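PAC2 family protein (Mycobacterium tuberculosis, PDB 2WAM) is of unknown function but belongs to the PAC2 family and assembles with other copies of itself, a projecting hairpin of one subunit packing against the next. Local coordinates at residues T117-D121 and H122-S126; A195-N199 and R200-S204; H240-H243 and Y244-Q247. All blocks are in the same frame, centred on the assembly; numbering follows the deposited sequence.

How the contacts relate
Contact 1 is the tip of a hairpin arm far from the chain's centre, whereas contacts 2 and 3 belong to the main body, where strands 193-197 and 234-242 lie side by side in the large mixed sheet. The centres of contacts 1 and 2 are about 48 Å apart within one chain, yet the two meet between subunits: Asp121 of one copy forms a salt bridge with Arg200 of a neighbouring subunit. Both mix buried residues with exposed ones, such as Lys119 and Arg200. Contact 3 touches no other chain. Aromatic rings and backbone bonds shape the hairpin, amide and hydroxyl acceptors the turns of contact 2, and proline, tyrosine and aliphatic packing around a hydrogen-bonded turn contact 3.

Contact 1: residues T117-D121 and H122-S126; sequences TFKTD and HFTHS
Phe118 drives the edge of its ring into the face of Phe123, a T-shaped pair with centroids 5.0 Å apart and planes at 79°. CD1 of Phe118 does the touching, standing over the middle of the Phe123 ring, and its nearest atom there is CE2 at 3.7 Å. The Phe118 ring reaches this place because its CG stands anti to the backbone N (chi1 -170°), which also lays one ring face over the backbone N of His122, toward the rim. This aromatic face is the close-packed part of the contact. Phe118 and Phe123 form a non-hydrogen-bonded pair of an antiparallel beta hairpin, flanked by Lys119 N to His122 O (2.9 Å) on the side of the turn and Thr124 N to Thr117 O (2.9 Å) on the other. Thr117 also gives its N-H to His125 O, so it faces both Thr124 and His125: a beta bulge, with Thr124 as the extra residue. Thr124 OG1 lies 3.4 Å from Thr117 CB. At the bend, His122 ND1 donates to Asp121 OD1 over 2.8 Å; the carboxylate oxygen lies close to the imidazole plane but is met on its anti side, well out of the carboxylate plane. The other carboxylate oxygen, OD2, forms a salt bridge with Arg200 of a neighbouring subunit, so the two oxygens have separate partners. Thr117 OG1 is likewise bonded to Gln214 of that subunit, whose strand continues the ladder beside Thr117 and Phe118. The looser side carries Lys119 and His125, both exposed. Lys119 touches Thr124 CG2 through its CB at 3.7 Å, then runs on extended, away from the opposite strand, and His125 meets Thr117 OG1 obliquely through CB at 3.8 Å.

Contact 2: residues A195-N199 and R200-S204; sequences AHSNN and RELIS
Asn199 and Leu202 set their side chains at about a right angle, with the amide ND2 3.6 Å from Leu202 CG. The amide's other end does different work: OD1 accepts the backbone N-H of Glu201 at 2.9 Å, an Asx turn, with the donor standing above the amide carbonyl plane rather than on a lone pair. CG of Asn199 lies anti to its own backbone N (chi1 170°), swinging the amide forward over the start of the 3-10 segment 200-202. The main-chain O of the same residue receives Leu202 N at 2.9 Å, so Asn199 holds this first turn through both side chain and backbone. Just before it, Ser197 OG accepts from Asn199 N at 2.8 Å in an ST turn that bends the chain out of its strand; the same hydroxyl lies 3.8 Å from Leu202 CD1. Ile203 folds back over the strand. Its CG2 meets Ala195 CB at 3.6 Å, while CD1 reaches to 4.0 Å from Ser197 CB, so the two branches rest on alternate residues of the strand, both of which point toward the turn. On the outer side, Arg200 forms a salt bridge with Asp121 of a neighbouring subunit. Strand 193-197 is one of the two outermost strands in its chain's large sheet: Ala195 and Ser197 rest on strand 234-242 through Phe237 and Val235, while His196 packs against helix 219-229, bonded there to Glu224.

Contact 3: residues H240-H243 and Y244-Q247; sequences HVPH and YLTQ
The Tyr244 ring carries Pro242 on one face: CB of the proline stands 4.0 Å from the ring centroid and 20° off its normal, a CH-pi contact displaced toward the rim at CE2 and CZ. The phenol OH at the far end of the ring is hydrogen-bonded to His187, which ties down the end of the ring. The His243 imidazole meets the next residue obliquely, its CD2 lying 3.3 Å from Tyr244 N. Tyr244 CG sits between its backbone N and carbonyl carbon (chi1 56°), a torsion that folds the ring back toward the proline. All this is built on a type I beta turn, residues 242-245, closed by Leu245 N to Pro242 O at 2.8 Å, which takes the chain out of strand 234-242 toward helix 251-265. One residue further on, His243 O accepts two bonds from Thr246, one from OG1 at 2.7 Å and a weak one from the backbone N. Alongside the turn, aliphatic side chains pack together. Leu245 CD1 rests on Pro242 CG at 3.8 Å, and its CB meets Val241 CG1 at 4.0 Å, the valine and leucine side chains crossing at about a right angle. In the surrounding fold, Tyr244 packs on Val299 and Leu302 of helix 293-315, while Val241 and Thr246 both touch Ala78.

Contact 1: residues T117-D121 and H122-S126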
ATOM      1  N   THR A 117      18.306 -29.435   8.124  1.00 33.84           N
ATOM      2  CA  THR A 117      18.849 -30.656   8.685  1.00 33.21           C
ATOM      3  C   THR A 117      17.784 -31.745   8.697  1.00 33.06           C
ATOM      4  O   THR A 117      16.639 -31.515   9.099  1.00 36.97           O
ATOM      5  CB  THR A 117      19.382 -30.448  10.117  1.00 39.22           C
ATOM      6  OG1 THR A 117      20.316 -29.373  10.134  1.00 45.41           O
ATOM      7  CG2 THR A 117      20.084 -31.698  10.606  1.00 29.49           C
ATOM      8  N   PHE A 118      18.159 -32.932   8.244  1.00 35.05           N
ATOM      9  CA  PHE A 118      17.228 -34.060   8.235  1.00 45.02           C
ATOM     10  C   PHE A 118      17.802 -35.181   9.080  1.00 51.34           C
ATOM     11  O   PHE A 118      18.906 -35.653   8.829  1.00 61.27           O
ATOM     12  CB  PHE A 118      16.977 -34.545   6.806  1.00 37.21           C
ATOM     13  CG  PHE A 118      15.864 -35.549   6.685  1.00 29.16           C
ATOM     14  CD1 PHE A 118      14.557 -35.135   6.491  1.00 33.41           C
ATOM     15  CD2 PHE A 118      16.123 -36.906   6.738  1.00 36.68           C
ATOM     16  CE1 PHE A 118      13.520 -36.058   6.365  1.00 39.92           C
ATOM     17  CE2 PHE A 118      15.089 -37.838   6.615  1.00 45.47           C
ATOM     18  CZ  PHE A 118      13.785 -37.410   6.430  1.00 41.62           C
ATOM     19  N   LYS A 119      17.047 -35.606  10.082  1.00 46.09           N
ATOM     20  CA  LYS A 119      17.532 -36.596  11.031  1.00 51.01           C
ATOM     21  C   LYS A 119      16.662 -37.858  10.976  1.00 49.28           C
ATOM     22  O   LYS A 119      15.542 -37.883  11.497  1.00 42.40           O
ATOM     23  CB  LYS A 119      17.558 -35.981  12.433  1.00 56.95           C
ATOM     24  CG  LYS A 119      18.259 -36.796  13.490  1.00 71.43           C
ATOM     25  CD  LYS A 119      18.321 -36.013  14.790  1.00 82.38           C
ATOM     26  CE  LYS A 119      19.303 -36.635  15.770  1.00 87.02           C
ATOM     27  NZ  LYS A 119      19.804 -35.626  16.750  1.00 84.14           N
ATOM     28  N   THR A 120      17.185 -38.892  10.318  1.00 56.36           N
ATOM     29  CA  THR A 120      16.486 -40.175  10.143  1.00 55.69           C
ATOM     30  C   THR A 120      15.183 -40.097   9.342  1.00 53.85           C
ATOM     31  O   THR A 120      15.095 -40.621   8.233  1.00 58.27           O
ATOM     32  CB  THR A 120      16.166 -40.864  11.484  1.00 53.28           C
ATOM     33  OG1 THR A 120      17.275 -40.736  12.383  1.00 54.91           O
ATOM     34  CG2 THR A 120      15.845 -42.338  11.244  1.00 44.41           C
ATOM     35  N   ASP A 121      14.170 -39.454   9.914  1.00 52.22           N
ATOM     36  CA  ASP A 121      12.840 -39.450   9.315  1.00 47.50           C
ATOM     37  C   ASP A 121      12.082 -38.139   9.505  1.00 44.38           C
ATOM     38  O   ASP A 121      10.854 -38.117   9.411  1.00 31.78           O
ATOM     39  CB  ASP A 121      12.004 -40.588   9.899  1.00 46.45           C
ATOM     40  CG  ASP A 121      11.745 -40.420  11.396  1.00 51.07           C
ATOM     41  OD1 ASP A 121      12.426 -39.587  12.038  1.00 50.62           O
ATOM     42  OD2 ASP A 121      10.859 -41.125  11.929  1.00 55.56           O
ATOM     43  N   HIS A 122      12.784 -37.054   9.798  1.00 30.06           N
ATOM     44  CA  HIS A 122      12.095 -35.771   9.951  1.00 35.47           C
ATOM     45  C   HIS A 122      13.075 -34.609   9.944  1.00 36.32           C
ATOM     46  O   HIS A 122      14.267 -34.786  10.213  1.00 41.03           O
ATOM     47  CB  HIS A 122      11.203 -35.750  11.204  1.00 35.02           C
ATOM     48  CG  HIS A 122      11.965 -35.820  12.494  1.00 50.75           C
ATOM     49  ND1 HIS A 122      12.648 -36.949  12.896  1.00 56.08           N
ATOM     50  CD2 HIS A 122      12.149 -34.902  13.470  1.00 53.80           C
ATOM     51  CE1 HIS A 122      13.226 -36.721  14.061  1.00 57.89           C
ATOM     52  NE2 HIS A 122      12.934 -35.485  14.435  1.00 57.95           N
ATOM     53  N   PHE A 123      12.571 -33.424   9.615  1.00 33.83           N
ATOM     54  CA  PHE A 123      13.409 -32.233   9.573  1.00 35.11           C
ATOM     55  C   PHE A 123      13.552 -31.634  10.961  1.00 37.60           C
ATOM     56  O   PHE A 123      12.579 -31.589  11.726  1.00 35.90           O
ATOM     57  CB  PHE A 123      12.822 -31.200   8.614  1.00 29.16           C
ATOM     58  CG  PHE A 123      13.068 -31.511   7.177  1.00 29.06           C
ATOM     59  CD1 PHE A 123      12.045 -31.993   6.372  1.00 29.50           C
ATOM     60  CD2 PHE A 123      14.325 -31.328   6.624  1.00 30.49           C
ATOM     61  CE1 PHE A 123      12.272 -32.278   5.042  1.00 29.96           C
ATOM     62  CE2 PHE A 123      14.558 -31.611   5.281  1.00 31.85           C
ATOM     63  CZ  PHE A 123      13.528 -32.083   4.492  1.00 27.31           C
ATOM     64  N   THR A 124      14.757 -31.168  11.282  1.00 33.62           N
ATOM     65  CA  THR A 124      15.046 -30.700  12.636  1.00 41.95           C
ATOM     66  C   THR A 124      15.557 -29.270  12.736  1.00 39.86           C
ATOM     67  O   THR A 124      15.716 -28.745  13.837  1.00 40.23           O
ATOM     68  CB  THR A 124      16.072 -31.594  13.317  1.00 38.60           C
ATOM     69  OG1 THR A 124      17.287 -31.579  12.556  1.00 43.39           O
ATOM     70  CG2 THR A 124      15.540 -33.002  13.422  1.00 28.31           C
ATOM     71  N   HIS A 125      15.808 -28.636  11.601  1.00 36.84           N
ATOM     72  CA  HIS A 125      16.388 -27.302  11.626  1.00 39.49           C
ATOM     73  C   HIS A 125      16.403 -26.684  10.237  1.00 44.53           C
ATOM     74  O   HIS A 125      16.620 -27.378   9.239  1.00 45.39           O
ATOM     75  CB  HIS A 125      17.813 -27.368  12.199  1.00 34.96           C
ATOM     76  CG  HIS A 125      18.577 -26.089  12.081  1.00 42.66           C
ATOM     77  ND1 HIS A 125      18.444 -25.056  12.988  1.00 38.97           N
ATOM     78  CD2 HIS A 125      19.486 -25.674  11.168  1.00 40.58           C
ATOM     79  CE1 HIS A 125      19.238 -24.063  12.638  1.00 28.33           C
ATOM     80  NE2 HIS A 125      19.885 -24.413  11.538  1.00 35.84           N
ATOM     81  N   SER A 126      16.154 -25.379  10.180  1.00 40.91           N
ATOM     82  CA  SER A 126      16.371 -24.615   8.954  1.00 32.99           C
ATOM     83  C   SER A 126      17.327 -23.456   9.198  1.00 32.37           C
ATOM     84  O   SER A 126      17.160 -22.672  10.130  1.00 39.35           O
ATOM     85  CB  SER A 126      15.058 -24.085   8.399  1.00 33.81           C
ATOM     86  OG  SER A 126      14.407 -23.294   9.375  1.00 48.08           O
TER

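Contact 2: residues A195-N199 and R200-S204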
ATOM      1  N   ALA A 195      42.679  -1.637  -0.502  1.00 48.92           N
ATOM      2  CA  ALA A 195      41.895  -0.601   0.143  1.00 44.27           C
ATOM      3  C   ALA A 195      41.269   0.334  -0.875  1.00 48.13           C
ATOM      4  O   ALA A 195      41.855   0.614  -1.916  1.00 53.48           O
ATOM      5  CB  ALA A 195      42.787   0.187   1.083  1.00 41.55           C
ATOM      6  N   HIS A 196      40.069   0.814  -0.569  1.00 46.33           N
ATOM      7  CA  HIS A 196      39.449   1.882  -1.345  1.00 43.91           C
ATOM      8  C   HIS A 196      38.766   2.892  -0.426  1.00 44.95           C
ATOM      9  O   HIS A 196      38.307   2.553   0.668  1.00 39.89           O
ATOM     10  CB  HIS A 196      38.488   1.349  -2.427  1.00 33.92           C
ATOM     11  CG  HIS A 196      37.752   0.108  -2.036  1.00 43.10           C
ATOM     12  ND1 HIS A 196      36.394   0.094  -1.798  1.00 45.05           N
ATOM     13  CD2 HIS A 196      38.179  -1.165  -1.853  1.00 43.21           C
ATOM     14  CE1 HIS A 196      36.018  -1.131  -1.486  1.00 48.55           C
ATOM     15  NE2 HIS A 196      37.082  -1.914  -1.507  1.00 48.83           N
ATOM     16  N   SER A 197      38.717   4.143  -0.866  1.00 42.19           N
ATOM     17  CA  SER A 197      38.104   5.183  -0.055  1.00 49.41           C
ATOM     18  C   SER A 197      37.888   6.415  -0.897  1.00 47.21           C
ATOM     19  O   SER A 197      38.513   6.566  -1.943  1.00 46.86           O
ATOM     20  CB  SER A 197      38.997   5.525   1.136  1.00 49.39           C
ATOM     21  OG  SER A 197      38.484   6.627   1.854  1.00 46.03           O
ATOM     22  N   ASN A 198      36.992   7.290  -0.454  1.00 42.25           N
ATOM     23  CA  ASN A 198      36.852   8.580  -1.110  1.00 43.31           C
ATOM     24  C   ASN A 198      37.629   9.632  -0.339  1.00 42.91           C
ATOM     25  O   ASN A 198      37.468  10.828  -0.555  1.00 56.85           O
ATOM     26  CB  ASN A 198      35.383   8.981  -1.322  1.00 35.59           C
ATOM     27  CG  ASN A 198      34.665   9.297  -0.031  1.00 40.26           C
ATOM     28  OD1 ASN A 198      35.036   8.822   1.036  1.00 47.38           O
ATOM     29  ND2 ASN A 198      33.613  10.087  -0.128  1.00 46.42           N
ATOM     30  N   ASN A 199      38.479   9.161   0.565  1.00 40.30           N
ATOM     31  CA  ASN A 199      39.431  10.019   1.256  1.00 45.91           C
ATOM     32  C   ASN A 199      40.801   9.353   1.372  1.00 53.27           C
ATOM     33  O   ASN A 199      40.992   8.448   2.179  1.00 57.58           O
ATOM     34  CB  ASN A 199      38.912  10.407   2.634  1.00 48.39           C
ATOM     35  CG  ASN A 199      39.961  11.101   3.472  1.00 58.73           C
ATOM     36  OD1 ASN A 199      41.055  11.405   2.993  1.00 61.40           O
ATOM     37  ND2 ASN A 199      39.635  11.355   4.734  1.00 63.22           N
ATOM     38  N   ARG A 200      41.756   9.819   0.572  1.00 57.85           N
ATOM     39  CA  ARG A 200      43.053   9.163   0.468  1.00 55.23           C
ATOM     40  C   ARG A 200      43.813   9.058   1.788  1.00 54.17           C
ATOM     41  O   ARG A 200      44.598   8.131   1.984  1.00 54.75           O
ATOM     42  CB  ARG A 200      43.906   9.826  -0.609  1.00 54.90           C
ATOM     43  CG  ARG A 200      43.496   9.418  -2.011  1.00 69.79           C
ATOM     44  CD  ARG A 200      44.383  10.030  -3.082  1.00 81.56           C
ATOM     45  NE  ARG A 200      43.689  10.051  -4.369  1.00 93.94           N
ATOM     46  CZ  ARG A 200      43.801   9.111  -5.303  1.00103.92           C
ATOM     47  NH1 ARG A 200      44.596   8.066  -5.106  1.00111.94           N
ATOM     48  NH2 ARG A 200      43.122   9.219  -6.439  1.00102.48           N
ATOM     49  N   GLU A 201      43.577   9.996   2.697  1.00 53.31           N
ATOM     50  CA  GLU A 201      44.271   9.975   3.981  1.00 61.43           C
ATOM     51  C   GLU A 201      43.952   8.704   4.750  1.00 63.35           C
ATOM     52  O   GLU A 201      44.777   8.201   5.513  1.00 69.03           O
ATOM     53  CB  GLU A 201      43.921  11.210   4.814  1.00 74.00           C
ATOM     54  CG  GLU A 201      44.445  12.515   4.220  1.00 93.25           C
ATOM     55  CD  GLU A 201      44.263  13.703   5.150  1.00104.73           C
ATOM     56  OE1 GLU A 201      44.010  13.485   6.356  1.00103.82           O
ATOM     57  OE2 GLU A 201      44.378  14.855   4.673  1.00108.56           O
ATOM     58  N   LEU A 202      42.749   8.184   4.528  1.00 62.94           N
ATOM     59  CA  LEU A 202      42.260   6.999   5.224  1.00 55.50           C
ATOM     60  C   LEU A 202      42.944   5.715   4.767  1.00 55.80           C
ATOM     61  O   LEU A 202      42.816   4.674   5.411  1.00 57.94           O
ATOM     62  CB  LEU A 202      40.756   6.870   5.024  1.00 51.52           C
ATOM     63  CG  LEU A 202      39.963   7.952   5.740  1.00 58.04           C
ATOM     64  CD1 LEU A 202      38.481   7.783   5.466  1.00 59.65           C
ATOM     65  CD2 LEU A 202      40.264   7.883   7.224  1.00 55.73           C
ATOM     66  N   ILE A 203      43.665   5.793   3.657  1.00 48.21           N
ATOM     67  CA  ILE A 203      44.296   4.623   3.085  1.00 53.08           C
ATOM     68  C   ILE A 203      45.709   4.941   2.608  1.00 67.26           C
ATOM     69  O   ILE A 203      46.152   4.465   1.561  1.00 71.75           O
ATOM     70  CB  ILE A 203      43.458   4.079   1.929  1.00 49.04           C
ATOM     71  CG1 ILE A 203      43.091   5.216   0.972  1.00 46.60           C
ATOM     72  CG2 ILE A 203      42.196   3.422   2.467  1.00 45.24           C
ATOM     73  CD1 ILE A 203      42.597   4.745  -0.371  1.00 38.09           C
ATOM     74  N   SER A 204      46.410   5.755   3.391  1.00 76.96           N
ATOM     75  CA  SER A 204      47.763   6.184   3.048  1.00 75.51           C
ATOM     76  C   SER A 204      48.767   5.065   3.296  1.00 77.99           C
ATOM     77  O   SER A 204      49.886   5.087   2.776  1.00 68.71           O
ATOM     78  CB  SER A 204      48.138   7.423   3.858  1.00 63.93           C
ATOM     79  OG  SER A 204      47.737   7.288   5.211  1.00 64.06           O
TER

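Contact 3: residues H240-H243 and Y244-Q247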
ATOM      1  N   HIS A 240      42.799 -10.508   0.530  1.00 47.77           N
ATOM      2  CA  HIS A 240      43.207 -11.520  -0.442  1.00 45.83           C
ATOM      3  C   HIS A 240      43.325 -12.909   0.169  1.00 39.07           C
ATOM      4  O   HIS A 240      44.082 -13.120   1.112  1.00 49.77           O
ATOM      5  CB  HIS A 240      44.520 -11.123  -1.111  1.00 53.44           C
ATOM      6  CG  HIS A 240      44.449  -9.824  -1.852  1.00 64.77           C
ATOM      7  ND1 HIS A 240      45.408  -8.844  -1.733  1.00 68.68           N
ATOM      8  CD2 HIS A 240      43.521  -9.340  -2.711  1.00 64.47           C
ATOM      9  CE1 HIS A 240      45.080  -7.816  -2.494  1.00 63.58           C
ATOM     10  NE2 HIS A 240      43.939  -8.091  -3.097  1.00 57.54           N
ATOM     11  N   VAL A 241      42.568 -13.851  -0.375  1.00 30.87           N
ATOM     12  CA  VAL A 241      42.582 -15.230   0.103  1.00 38.57           C
ATOM     13  C   VAL A 241      43.225 -16.145  -0.935  1.00 44.94           C
ATOM     14  O   VAL A 241      42.889 -16.077  -2.122  1.00 45.54           O
ATOM     15  CB  VAL A 241      41.149 -15.755   0.386  1.00 32.87           C
ATOM     16  CG1 VAL A 241      41.196 -17.180   0.916  1.00 28.70           C
ATOM     17  CG2 VAL A 241      40.416 -14.840   1.354  1.00 24.53           C
ATOM     18  N   PRO A 242      44.159 -17.002  -0.494  1.00 44.34           N
ATOM     19  CA  PRO A 242      44.757 -17.984  -1.406  1.00 47.94           C
ATOM     20  C   PRO A 242      43.653 -18.722  -2.168  1.00 53.56           C
ATOM     21  O   PRO A 242      42.725 -19.211  -1.522  1.00 45.69           O
ATOM     22  CB  PRO A 242      45.481 -18.934  -0.452  1.00 40.90           C
ATOM     23  CG  PRO A 242      45.841 -18.089   0.706  1.00 36.97           C
ATOM     24  CD  PRO A 242      44.718 -17.096   0.865  1.00 37.52           C
ATOM     25  N   HIS A 243      43.736 -18.794  -3.497  1.00 56.72           N
ATOM     26  CA  HIS A 243      42.632 -19.373  -4.265  1.00 57.47           C
ATOM     27  C   HIS A 243      42.346 -20.825  -3.886  1.00 50.22           C
ATOM     28  O   HIS A 243      41.223 -21.296  -4.047  1.00 40.52           O
ATOM     29  CB  HIS A 243      42.812 -19.215  -5.782  1.00 68.17           C
ATOM     30  CG  HIS A 243      44.037 -19.877  -6.318  1.00 80.82           C
ATOM     31  ND1 HIS A 243      45.112 -19.166  -6.808  1.00 93.56           N
ATOM     32  CD2 HIS A 243      44.366 -21.185  -6.435  1.00 86.10           C
ATOM     33  CE1 HIS A 243      46.049 -20.007  -7.205  1.00 98.51           C
ATOM     34  NE2 HIS A 243      45.624 -21.238  -6.987  1.00 96.87           N
ATOM     35  N   TYR A 244      43.341 -21.531  -3.354  1.00 44.48           N
ATOM     36  CA  TYR A 244      43.089 -22.902  -2.913  1.00 38.98           C
ATOM     37  C   TYR A 244      42.303 -22.993  -1.594  1.00 50.75           C
ATOM     38  O   TYR A 244      41.943 -24.088  -1.150  1.00 54.78           O
ATOM     39  CB  TYR A 244      44.375 -23.730  -2.865  1.00 33.54           C
ATOM     40  CG  TYR A 244      45.503 -23.174  -2.015  1.00 47.04           C
ATOM     41  CD1 TYR A 244      45.650 -23.555  -0.676  1.00 43.10           C
ATOM     42  CD2 TYR A 244      46.443 -22.290  -2.554  1.00 45.19           C
ATOM     43  CE1 TYR A 244      46.691 -23.068   0.103  1.00 36.46           C
ATOM     44  CE2 TYR A 244      47.491 -21.795  -1.778  1.00 45.71           C
ATOM     45  CZ  TYR A 244      47.608 -22.192  -0.452  1.00 46.29           C
ATOM     46  OH  TYR A 244      48.634 -21.700   0.322  1.00 51.55           O
ATOM     47  N   LEU A 245      42.027 -21.840  -0.986  1.00 47.95           N
ATOM     48  CA  LEU A 245      41.297 -21.792   0.279  1.00 50.64           C
ATOM     49  C   LEU A 245      39.929 -21.134   0.148  1.00 46.50           C
ATOM     50  O   LEU A 245      39.251 -20.913   1.150  1.00 38.26           O
ATOM     51  CB  LEU A 245      42.109 -21.046   1.334  1.00 48.70           C
ATOM     52  CG  LEU A 245      43.388 -21.742   1.786  1.00 50.12           C
ATOM     53  CD1 LEU A 245      44.214 -20.833   2.716  1.00 34.67           C
ATOM     54  CD2 LEU A 245      43.043 -23.079   2.446  1.00 46.14           C
ATOM     55  N   THR A 246      39.532 -20.839  -1.087  1.00 36.17           N
ATOM     56  CA  THR A 246      38.328 -20.060  -1.360  1.00 31.69           C
ATOM     57  C   THR A 246      37.058 -20.626  -0.726  1.00 36.57           C
ATOM     58  O   THR A 246      36.226 -19.875  -0.213  1.00 39.28           O
ATOM     59  CB  THR A 246      38.107 -19.913  -2.877  1.00 34.62           C
ATOM     60  OG1 THR A 246      39.307 -19.431  -3.476  1.00 41.80           O
ATOM     61  CG2 THR A 246      37.003 -18.931  -3.167  1.00 30.43           C
ATOM     62  N   GLN A 247      36.901 -21.945  -0.770  1.00 36.61           N
ATOM     63  CA  GLN A 247      35.661 -22.564  -0.318  1.00 39.15           C
ATOM     64  C   GLN A 247      35.784 -23.231   1.048  1.00 42.39           C
ATOM     65  O   GLN A 247      35.091 -24.204   1.334  1.00 57.71           O
ATOM     66  CB  GLN A 247      35.142 -23.558  -1.361  1.00 44.54           C
ATOM     67  CG  GLN A 247      34.827 -22.920  -2.705  1.00 66.81           C
ATOM     68  CD  GLN A 247      33.915 -23.778  -3.568  1.00 88.67           C
ATOM     69  OE1 GLN A 247      33.835 -24.994  -3.391  1.00100.92           O
ATOM     70  NE2 GLN A 247      33.222 -23.144  -4.510  1.00 90.03           N
TER